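Local coordinates for sterol regulatory element-binding protein cleavage-activating protein (Schizosaccharomyces pombe, PDB 4YHC) that escorts the transcription factor precursor Sre1 and is required for its processing at low sterol and low oxygen, represented here by its WD40 domain, at residues T13-H16 against E17-F20; L427-Y430 against N431-I434. The protein carries 9 engineered substitutions. One frame throughout, in Å; residues are numbered along the deposited sequence.

Contact 1: T13-H16 against E17-F20; sequences TTLH and EEKF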
loop_
_atom_site.group_PDB
_atom_site.type_symbol
_atom_site.label_atom_id
_atom_site.label_comp_id
_atom_site.label_asym_id
_atom_site.label_seq_id
_atom_site.Cartn_x
_atom_site.Cartn_y
_atom_site.Cartn_z
ATOM N N THR A 13 -30.794 -4.641 9.183
ATOM C CA THR A 13 -31.846 -4.028 9.967
ATOM C C THR A 13 -31.593 -2.577 10.328
ATOM O O THR A 13 -32.393 -2.012 11.082
ATOM C CB THR A 13 -32.021 -4.798 11.282
ATOM O OG1 THR A 13 -30.862 -4.622 12.127
ATOM C CG2 THR A 13 -32.218 -6.292 11.001
ATOM N N THR A 14 -30.450 -2.011 9.910
ATOM C CA THR A 14 -30.108 -0.571 10.164
ATOM C C THR A 14 -29.388 -0.073 8.947
ATOM O O THR A 14 -28.804 -0.879 8.211
ATOM C CB THR A 14 -29.250 -0.296 11.437
ATOM O OG1 THR A 14 -27.827 -0.599 11.273
ATOM C CG2 THR A 14 -29.811 -1.080 12.631
ATOM N N LEU A 15 -29.497 1.227 8.703
ATOM C CA LEU A 15 -28.726 1.886 7.651
ATOM C C LEU A 15 -27.252 1.629 7.851
ATOM O O LEU A 15 -26.575 1.342 6.883
ATOM C CB LEU A 15 -28.970 3.385 7.575
ATOM C CG LEU A 15 -28.600 3.983 6.200
ATOM C CD1 LEU A 15 -29.665 3.587 5.170
ATOM C CD2 LEU A 15 -28.418 5.511 6.203
ATOM N N HIS A 16 -26.783 1.650 9.087
ATOM C CA HIS A 16 -25.366 1.343 9.368
ATOM C C HIS A 16 -24.928 -0.011 8.854
ATOM O O HIS A 16 -23.850 -0.118 8.241
ATOM C CB HIS A 16 -25.017 1.455 10.845
ATOM C CG HIS A 16 -25.382 2.776 11.439
ATOM N ND1 HIS A 16 -25.154 3.973 10.793
ATOM C CD2 HIS A 16 -25.969 3.088 12.615
ATOM C CE1 HIS A 16 -25.592 4.970 11.546
ATOM N NE2 HIS A 16 -26.076 4.459 12.663
ATOM N N GLU A 17 -25.769 -1.030 9.049
ATOM C CA GLU A 17 -25.464 -2.375 8.542
ATOM C C GLU A 17 -25.491 -2.425 7.072
ATOM O O GLU A 17 -24.718 -3.117 6.458
ATOM C CB GLU A 17 -26.466 -3.398 9.045
ATOM C CG GLU A 17 -26.305 -3.590 10.533
ATOM C CD GLU A 17 -27.345 -4.542 11.089
ATOM O OE1 GLU A 17 -28.432 -4.739 10.469
ATOM O OE2 GLU A 17 -27.071 -5.102 12.158
ATOM N N GLU A 18 -26.438 -1.701 6.493
ATOM C CA GLU A 18 -26.557 -1.691 5.083
ATOM C C GLU A 18 -25.284 -1.197 4.360
ATOM O O GLU A 18 -24.933 -1.684 3.298
ATOM C CB GLU A 18 -27.771 -0.826 4.697
ATOM C CG GLU A 18 -28.084 -0.989 3.224
ATOM C CD GLU A 18 -29.300 -0.191 2.783
ATOM O OE1 GLU A 18 -29.243 0.267 1.634
ATOM O OE2 GLU A 18 -30.272 -0.043 3.581
ATOM N N LYS A 19 -24.643 -0.184 4.914
ATOM C CA LYS A 19 -23.415 0.392 4.361
ATOM C C LYS A 19 -22.184 -0.516 4.471
ATOM O O LYS A 19 -21.189 -0.301 3.794
ATOM C CB LYS A 19 -23.130 1.680 5.087
ATOM C CG LYS A 19 -24.201 2.689 4.724
ATOM C CD LYS A 19 -23.975 4.084 5.177
ATOM C CE LYS A 19 -23.569 4.164 6.618
ATOM N NZ LYS A 19 -22.935 5.483 6.826
ATOM N N PHE A 20 -22.236 -1.506 5.351
ATOM C CA PHE A 20 -21.170 -2.522 5.438
ATOM C C PHE A 20 -21.341 -3.598 4.372
ATOM O O PHE A 20 -22.310 -4.397 4.364
ATOM C CB PHE A 20 -21.157 -3.132 6.881
ATOM C CG PHE A 20 -20.076 -4.163 7.111
ATOM C CD1 PHE A 20 -18.907 -4.138 6.433
ATOM C CD2 PHE A 20 -20.258 -5.159 8.063
ATOM C CE1 PHE A 20 -17.927 -5.074 6.698
ATOM C CE2 PHE A 20 -19.314 -6.113 8.291
ATOM C CZ PHE A 20 -18.116 -6.069 7.615
#

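Contact 2: L427-Y430 against N431-I434; sequences LKMY and NSLI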
loop_
_atom_site.group_PDB
_atom_site.type_symbol
_atom_site.label_atom_id
_atom_site.label_comp_id
_atom_site.label_asym_id
_atom_site.label_seq_id
_atom_site.Cartn_x
_atom_site.Cartn_y
_atom_site.Cartn_z
ATOM N N LEU A 427 -21.517 -15.046 6.775
ATOM C CA LEU A 427 -21.653 -15.233 5.337
ATOM C C LEU A 427 -21.569 -16.709 5.108
ATOM O O LEU A 427 -20.491 -17.320 5.290
ATOM C CB LEU A 427 -20.531 -14.534 4.586
ATOM C CG LEU A 427 -20.644 -14.558 3.067
ATOM C CD1 LEU A 427 -19.540 -13.703 2.422
ATOM C CD2 LEU A 427 -20.517 -15.924 2.507
ATOM N N LYS A 428 -22.689 -17.321 4.718
ATOM C CA LYS A 428 -22.687 -18.759 4.434
ATOM C C LYS A 428 -22.600 -19.000 2.945
ATOM O O LYS A 428 -23.419 -18.476 2.201
ATOM C CB LYS A 428 -23.951 -19.420 4.980
ATOM C CG LYS A 428 -23.998 -20.884 4.654
ATOM C CD LYS A 428 -25.375 -21.515 4.910
ATOM C CE LYS A 428 -25.592 -21.996 6.343
ATOM N NZ LYS A 428 -26.471 -23.231 6.393
ATOM N N MET A 429 -21.644 -19.812 2.519
ATOM C CA MET A 429 -21.411 -20.105 1.105
ATOM C C MET A 429 -21.764 -21.576 0.842
ATOM O O MET A 429 -21.109 -22.507 1.396
ATOM C CB MET A 429 -19.932 -19.899 0.717
ATOM C CG MET A 429 -19.399 -18.458 0.884
ATOM S SD MET A 429 -17.691 -18.341 0.249
ATOM C CE MET A 429 -17.262 -16.651 0.582
ATOM N N TYR A 430 -22.795 -21.765 0.028
ATOM C CA TYR A 430 -23.307 -23.104 -0.274
ATOM C C TYR A 430 -22.593 -23.626 -1.485
ATOM O O TYR A 430 -22.580 -22.989 -2.501
ATOM C CB TYR A 430 -24.812 -23.059 -0.545
ATOM C CG TYR A 430 -25.329 -24.442 -0.704
ATOM C CD1 TYR A 430 -25.549 -25.234 0.407
ATOM C CD2 TYR A 430 -25.508 -24.995 -1.953
ATOM C CE1 TYR A 430 -26.006 -26.527 0.277
ATOM C CE2 TYR A 430 -25.970 -26.295 -2.104
ATOM C CZ TYR A 430 -26.220 -27.052 -0.981
ATOM O OH TYR A 430 -26.661 -28.340 -1.103
ATOM N N ASN A 431 -21.955 -24.768 -1.351
ATOM C CA ASN A 431 -21.096 -25.290 -2.410
ATOM C C ASN A 431 -19.921 -24.352 -2.813
ATOM O O ASN A 431 -19.653 -24.073 -4.023
ATOM C CB ASN A 431 -21.894 -25.668 -3.628
ATOM C CG ASN A 431 -21.214 -26.758 -4.396
ATOM O OD1 ASN A 431 -20.416 -27.516 -3.821
ATOM N ND2 ASN A 431 -21.485 -26.844 -5.691
ATOM N N SER A 432 -19.279 -23.835 -1.774
ATOM C CA SER A 432 -18.128 -22.950 -1.965
ATOM C C SER A 432 -17.042 -23.570 -2.842
ATOM O O SER A 432 -16.649 -24.702 -2.658
ATOM C CB SER A 432 -17.523 -22.559 -0.622
ATOM O OG SER A 432 -16.356 -21.746 -0.812
ATOM N N LEU A 433 -16.507 -22.800 -3.772
ATOM C CA LEU A 433 -15.275 -23.199 -4.454
ATOM C C LEU A 433 -13.973 -22.646 -3.801
ATOM O O LEU A 433 -12.911 -22.643 -4.409
ATOM C CB LEU A 433 -15.367 -22.729 -5.888
ATOM C CG LEU A 433 -16.155 -23.641 -6.823
ATOM C CD1 LEU A 433 -17.323 -24.359 -6.168
ATOM C CD2 LEU A 433 -16.591 -22.839 -8.024
ATOM N N ILE A 434 -14.035 -22.166 -2.580
ATOM C CA ILE A 434 -12.846 -21.609 -1.951
ATOM C C ILE A 434 -12.220 -22.610 -1.014
ATOM O O ILE A 434 -12.807 -22.979 -0.046
ATOM C CB ILE A 434 -13.174 -20.306 -1.213
ATOM C CG1 ILE A 434 -13.624 -19.262 -2.246
ATOM C CG2 ILE A 434 -11.937 -19.749 -0.513
ATOM C CD1 ILE A 434 -14.534 -18.197 -1.675
#

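Contact 1: T13-H16 against E17-F20
E17 reaches back over the start of its own short helix to T13, and two hydrogen bonds converge on its OE1. The backbone T13 N donates at 2.7 Å to E17 OE1, with an N-H...O angle of 170° and the donor nearly in line with the C-O bond. The hydroxyl, T13 OG1, donates at 2.9 Å to the same E17 OE1 but descends from above the carboxylate plane, 42° out of it. Two donors from different directions would restrict the turning of the carboxylate. With CG of E17 beside its backbone N (chi1 -68°) and the chain extended beyond, the acid runs back along the chain instead of outward.

The second polar group is the cap itself. T14 OG1 accepts from E17 N at 3.1 Å, and it also lies 3.4 Å from E17 CG, the two side chains crossing at about a right angle. Backbone bonds then take over: E18 N to T14 O at 3.0 Å and K19 N to L15 O at 3.2 Å.

Apart from these bonds the side chains meet loosely on an exposed surface. L15 CD1 lies 4.0 Å from E18 OE2, and the H16 ring has K19 CE at its edge, near the ring plane, 4.5 Å from ND1. H16 and K19 both lean on Y462, while K425 NZ bonds to the carbonyls of E17 and F20 at the other end. The whole is an N-capped helix of one and a half turns, leading directly into strand 20-24, the N-terminal edge strand that joins C-terminal strands in one blade of the WD40 propeller.

Contact 2: L427-Y430 against N431-I434
M429 and I434 meet through matching first torsions: each holds its gamma carbon (CG in M429, CG1 in I434) anti to its own carbonyl carbon, and M429 (chi1 -62°) is extended beyond it. This carries M429 SD to within 3.7 Å of I434 CD1, with M429 CE at 3.9 Å from the same methyl. S432 fills the space nearer the backbone, its CB 3.8 Å from M429 CB.

The serine hydroxyl lies anti to its own backbone N and turns forward along the chain. There S432 OG accepts from I434 N at 2.9 Å with an N-H...O angle of 162°, an ST turn, and it is further bonded to Q408 OE1. The NE2 of Q408 holds I434 O, so this one amide grips both ends of the turn, and W410 backs M429 and I434.

On the other face Y430 CG lies 3.5 Å from N431 N, which approaches the ring obliquely. The ring also meets H6 with the two planes nearly parallel. Replacing Y430, an alanine here would probably leave H6 without its aromatic partner and open a gap beside the N431 backbone.

N431 has a positive phi of 59°, as the third residue of a type II beta turn from M429 to S432 should. That turn swings the chain around the corner at 430-431, at the far end of the hairpin of strands 406-416 and 421-432 in a propeller blade.

How the contacts relate
Contact 1 is a surface feature and contact 2 a largely buried one, although both lie near the periphery of the chain, 23 Å apart between centres and about 9 Å at nearest atoms. They share scaffolding without touching. Strand 421-432, on which contact 2 lies, also supplies K425 to the carbonyls of contact 1, and strand 406-416 backs both, through V412 and M414 under F20 and through Q408 and W410 beside 427-434. Their chemistry follows their settings: 13-20 relies on backbone N-H groups, two threonine hydroxyls and a carboxylate at a helix start, whereas 427-434 combines apolar packing with a serine turned onto the backbone.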